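Local coordinates for protein ABC-type amino acid transport system, permease component (PDB 4YMU) that probably forms the membrane-spanning part of an ABC transporter for amino acids, with arginine bound inside its transmembrane domain, at residues 76-79 against 80-83; 125-128 against 129-133; 84-87 against 88-91. One frame throughout, in Å; residues are numbered along the deposited sequence.

Contact 1: 76-79 against 80-83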
# COMPACT_ATOMS: atom_id res chain seq x y z
N ASN C 76 0.53 19.71 38.18
CA ASN C 76 0.46 19.33 39.58
C ASN C 76 1.78 18.76 40.10
O ASN C 76 2.25 19.13 41.17
CB ASN C 76 -0.64 18.30 39.78
CG ASN C 76 -2.02 18.86 39.48
OD1 ASN C 76 -2.17 20.08 39.34
ND2 ASN C 76 -3.03 17.99 39.39
N GLY C 77 2.39 17.87 39.32
CA GLY C 77 3.56 17.15 39.79
C GLY C 77 4.76 18.02 40.06
O GLY C 77 5.67 17.62 40.78
N LEU C 78 4.79 19.23 39.52
CA LEU C 78 5.96 20.08 39.73
C LEU C 78 5.83 21.03 40.94
O LEU C 78 6.84 21.58 41.41
CB LEU C 78 6.31 20.84 38.46
CG LEU C 78 6.90 19.95 37.36
CD1 LEU C 78 7.47 20.79 36.23
CD2 LEU C 78 7.96 19.00 37.94
N MET C 79 4.61 21.20 41.44
CA MET C 79 4.34 22.11 42.55
C MET C 79 5.23 21.85 43.78
O MET C 79 5.85 22.78 44.31
CB MET C 79 2.86 22.08 42.91
CG MET C 79 2.00 22.97 42.03
SD MET C 79 0.26 22.49 42.06
CE MET C 79 -0.43 23.64 40.87
N GLN C 80 5.30 20.59 44.19
CA GLN C 80 6.08 20.21 45.37
C GLN C 80 7.57 20.52 45.25
O GLN C 80 8.32 20.30 46.20
CB GLN C 80 5.89 18.72 45.67
CG GLN C 80 6.40 17.82 44.56
CD GLN C 80 5.97 16.39 44.75
OE1 GLN C 80 4.82 16.01 44.46
NE2 GLN C 80 6.90 15.57 45.25
N PHE C 81 8.01 21.01 44.10
CA PHE C 81 9.39 21.44 43.93
C PHE C 81 9.46 22.95 43.93
O PHE C 81 10.43 23.53 43.45
CB PHE C 81 9.98 20.89 42.63
CG PHE C 81 9.98 19.40 42.56
CD1 PHE C 81 10.88 18.66 43.32
CD2 PHE C 81 9.09 18.72 41.73
CE1 PHE C 81 10.88 17.27 43.25
CE2 PHE C 81 9.09 17.33 41.66
CZ PHE C 81 9.99 16.61 42.42
N GLY C 82 8.41 23.58 44.44
CA GLY C 82 8.36 25.03 44.50
C GLY C 82 8.17 25.65 43.14
O GLY C 82 8.75 26.68 42.81
N MET C 83 7.34 24.99 42.33
CA MET C 83 7.11 25.43 40.97
C MET C 83 5.65 25.82 40.82
O MET C 83 4.75 25.08 41.22
CB MET C 83 7.42 24.28 40.03
CG MET C 83 8.82 23.71 40.22
SD MET C 83 10.03 24.44 39.10
CE MET C 83 9.36 23.91 37.52
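Leu78 divides its two methyls between two partners. Leu78 CD2 meets the rim of the Phe81 ring at Phe81 CD2, 4.0 Å away and at a slant, while Leu78 CD1 lies 3.9 Å from Met83 CE. The flexible thioether suits this place: bends at chi2 (-94°) and chi3 (-63°) bring the Met83 chain beside Leu78, both pointing the same way. Gln80 CG rests over one face of the Phe81 ring, displaced toward the rim, and Leu78 CA lies at the ring edge in its plane.

Backbone bonds hold these groups in position. Phe81 N donates to Leu78 O (3.0 Å), approaching from above the carbonyl plane, and Gly82 N donates to Met79 O (2.7 Å), again out of plane and rather bent at 137°. Met83 N adds a weak bond to Met79 O. Gly82 has positive phi, which glycine tolerates easily. Farther out, the Gln80 amide is held by the second subunit, NE2 by Glu187 and OE1 by the backbone N of Tyr185 and Phe186, and Phe186 of that subunit meets Phe81 edge-to-face.

The arrangement is that of two overlapping beta turns, 78-81 and 79-82, in the loop between helices 67-75 and 87-112.

Contact 2: 125-128 against 129-133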
# COMPACT_ATOMS: atom_id res chain seq x y z
N LEU C 125 24.99 5.05 -8.43
CA LEU C 125 25.63 6.05 -9.26
C LEU C 125 26.87 6.61 -8.55
O LEU C 125 27.47 7.59 -8.99
CB LEU C 125 24.64 7.17 -9.57
CG LEU C 125 23.50 6.79 -10.50
CD1 LEU C 125 22.37 7.82 -10.44
CD2 LEU C 125 24.02 6.63 -11.93
N GLY C 126 27.25 5.96 -7.45
CA GLY C 126 28.45 6.34 -6.71
C GLY C 126 28.22 7.24 -5.50
O GLY C 126 29.14 7.45 -4.72
N MET C 127 27.00 7.75 -5.33
CA MET C 127 26.68 8.65 -4.23
C MET C 127 26.78 7.97 -2.87
O MET C 127 26.39 6.82 -2.73
CB MET C 127 25.28 9.25 -4.39
CG MET C 127 25.19 10.21 -5.56
SD MET C 127 23.52 10.70 -6.00
CE MET C 127 23.17 11.93 -4.77
N THR C 128 27.30 8.72 -1.89
CA THR C 128 27.36 8.28 -0.50
C THR C 128 25.97 8.38 0.11
O THR C 128 25.12 9.10 -0.42
CB THR C 128 28.21 9.24 0.34
OG1 THR C 128 27.48 10.47 0.50
CG2 THR C 128 29.54 9.53 -0.33
N HIS C 129 25.76 7.71 1.24
CA HIS C 129 24.50 7.82 1.98
C HIS C 129 24.09 9.28 2.16
O HIS C 129 22.93 9.63 1.97
CB HIS C 129 24.60 7.14 3.35
CG HIS C 129 23.32 7.20 4.14
ND1 HIS C 129 22.47 6.13 4.26
CD2 HIS C 129 22.76 8.22 4.84
CE1 HIS C 129 21.43 6.48 5.01
NE2 HIS C 129 21.58 7.74 5.36
N ALA C 130 25.06 10.13 2.53
CA ALA C 130 24.80 11.55 2.74
C ALA C 130 24.27 12.25 1.50
O ALA C 130 23.27 12.97 1.55
CB ALA C 130 26.05 12.26 3.27
N MET C 131 24.95 12.06 0.37
CA MET C 131 24.54 12.70 -0.87
C MET C 131 23.17 12.19 -1.34
O MET C 131 22.34 12.97 -1.85
CB MET C 131 25.58 12.46 -1.95
CG MET C 131 27.00 12.69 -1.47
SD MET C 131 28.20 12.08 -2.68
CE MET C 131 27.59 12.97 -4.10
N ALA C 132 22.94 10.89 -1.16
CA ALA C 132 21.69 10.25 -1.58
C ALA C 132 20.58 10.85 -0.76
O ALA C 132 19.47 11.10 -1.24
CB ALA C 132 21.76 8.74 -1.36
N MET C 133 20.93 11.08 0.49
CA MET C 133 20.00 11.63 1.45
C MET C 133 19.62 13.06 1.06
O MET C 133 18.44 13.38 0.92
CB MET C 133 20.64 11.57 2.82
CG MET C 133 19.67 11.22 3.88
SD MET C 133 18.92 9.60 3.75
CE MET C 133 17.76 9.75 5.12
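His129, which carries the flat imidazole, touches Thr128 through its CB, 3.7 Å from Thr128 C, and neither a face nor an edge of the ring meets 125-128. With CG anti to the backbone N (chi1 -179°), the ring is carried away from the loop, and the His129 side chain packs on Arg123 instead.

Thr128 is the N-cap of the helix that follows. Thr128 OG1, set between the backbone N and the carbonyl carbon (chi1 71°), accepts from Met131 N at 3.0 Å in an almost straight bond (173°), satisfying an N-H of the first helical turn. Threonine suits the site because a short hydroxyl can curl back to it. In return Thr128 N gives a weak bond to Met131 SD, 3.6 Å off, which closes the capping box with a sulfur in place of the usual carboxylate or hydroxyl. The first regular helical bond runs from Ala132 N to Thr128 O, 2.9 Å and nearly along the C=O axis.

Met127 slants across Met131: its CE lies 3.7 Å from Met131 CB, and its CG lies 3.9 Å from Met131 CE.

Just before, Gly126, with positive phi, is the C-prime residue of the Schellman motif ending helix 117-124; it is probably the glycine of the family's EAA motif. Arg123 NH1 binds Met127 O, and Ala132, small enough for close approach, packs on Asn119, Ala122 and Arg123. The first turn of helix 129-160 thus packs against helix 117-124, while Leu125, Met127, Thr128 and Met131 pack against a chain of another protein, probably the ATPase subunit.

Contact 3: 84-87 against 88-91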
# COMPACT_ATOMS: atom_id res chain seq x y z
N ASN C 84 5.41 26.99 40.24
CA ASN C 84 4.05 27.45 40.01
C ASN C 84 3.92 27.99 38.61
O ASN C 84 3.64 29.17 38.40
CB ASN C 84 3.64 28.51 41.04
CG ASN C 84 3.25 27.90 42.38
OD1 ASN C 84 2.42 26.99 42.44
ND2 ASN C 84 3.84 28.41 43.46
N ILE C 85 4.12 27.09 37.64
CA ILE C 85 4.04 27.41 36.23
C ILE C 85 2.60 27.64 35.83
O ILE C 85 1.72 26.82 36.14
CB ILE C 85 4.65 26.28 35.38
CG1 ILE C 85 4.69 24.98 36.19
CG2 ILE C 85 6.07 26.65 34.94
CD1 ILE C 85 5.34 23.81 35.47
N PRO C 86 2.34 28.75 35.11
CA PRO C 86 1.02 29.16 34.62
C PRO C 86 0.31 28.03 33.84
O PRO C 86 0.96 27.05 33.47
CB PRO C 86 1.34 30.33 33.68
CG PRO C 86 2.64 30.87 34.15
CD PRO C 86 3.40 29.71 34.73
N ALA C 87 -0.98 28.17 33.58
CA ALA C 87 -1.68 27.11 32.86
C ALA C 87 -1.21 27.05 31.40
O ALA C 87 -1.07 25.97 30.81
CB ALA C 87 -3.18 27.33 32.93
N PHE C 88 -0.93 28.22 30.85
CA PHE C 88 -0.59 28.35 29.45
C PHE C 88 0.70 27.62 29.17
O PHE C 88 0.73 26.74 28.31
CB PHE C 88 -0.46 29.82 29.08
CG PHE C 88 -0.09 30.06 27.65
CD1 PHE C 88 -0.98 29.76 26.64
CD2 PHE C 88 1.15 30.58 27.33
CE1 PHE C 88 -0.65 29.99 25.31
CE2 PHE C 88 1.49 30.81 26.01
CZ PHE C 88 0.59 30.50 25.00
N THR C 89 1.76 27.96 29.90
CA THR C 89 3.05 27.30 29.67
C THR C 89 2.98 25.80 29.97
O THR C 89 3.68 25.01 29.33
CB THR C 89 4.21 27.95 30.44
OG1 THR C 89 4.17 27.53 31.81
CG2 THR C 89 4.10 29.46 30.37
N ALA C 90 2.15 25.40 30.92
CA ALA C 90 1.97 23.98 31.20
C ALA C 90 1.38 23.25 29.99
O ALA C 90 1.91 22.23 29.54
CB ALA C 90 1.11 23.77 32.42
N GLY C 91 0.28 23.79 29.46
CA GLY C 91 -0.40 23.23 28.31
C GLY C 91 0.52 23.17 27.10
O GLY C 91 0.69 22.12 26.50
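Phe88 touches Ala87 with CB, 3.7 Å from Ala87 C, and then turns its ring away from the loop, swinging it out opposite the residue's own N (chi1 179°). The ring finds its company elsewhere in the chain: Lys24 makes a cation-pi contact with it, and the ring of Phe168 meets it with the planes about 30° apart. A flat aromatic suits the place, since its pi system can meet both the charge of Lys24 and the ring of Phe168.

Thr89 comes next and leans back over the loop. Thr89 OG1 lies over a face of the Pro86 ring, 3.7 Å from Pro86 CD, and beside Ile85 CG2 (3.8 Å). The Thr89 backbone O accepts from Ser93 OG, one turn on.

These residues open helix 87-112, with Pro86 as the N-cap. Proline fits there: its ring restrains phi, and the missing N-H costs the helix no bond, since it lies ahead of the first turn; it offers no capping side-chain acceptor. For want of that N-H, Thr89, three residues on, cannot receive the backbone bond that would close a capping box.

Ala90 makes the first regular bond of the helix, N to Pro86 O at 3.3 Å, with the donor tilted 31° from the carbonyl plane. Ala90 CB points back to the loop and sits 3.4 Å from Pro86 O; a methyl is small enough to lie so near the chain while also packing on Tyr75 and Ile166.

Gly91 N follows with a shorter, straighter bond to Ala87 O, 2.9 Å long. Gly91 is buried and, having no side chain, adds no bulk there.

In the fold
Contacts 1 and 3 are successive parts of one loop: 80-83 runs directly into 84-87, their centres are about 12 Å apart, and they touch where Leu78 CD1 lies 3.8 Å from Ile85 CD1. Contact 1 forms the end of the loop that meets the second subunit, whereas contact 3 leads into helix 87-112, which farther on supplies Asn98, Ser99 and Tyr102 to an arginine-binding pocket; the Gly91 position is about 13 Å from a bound arginine. Contact 2 stands apart, its centre about 49 Å from contact 1 and about 45 Å from contact 3, at the start of helix 129-160, which later contributes Glu152, Val155, Met156 and Glu159 to the same pocket.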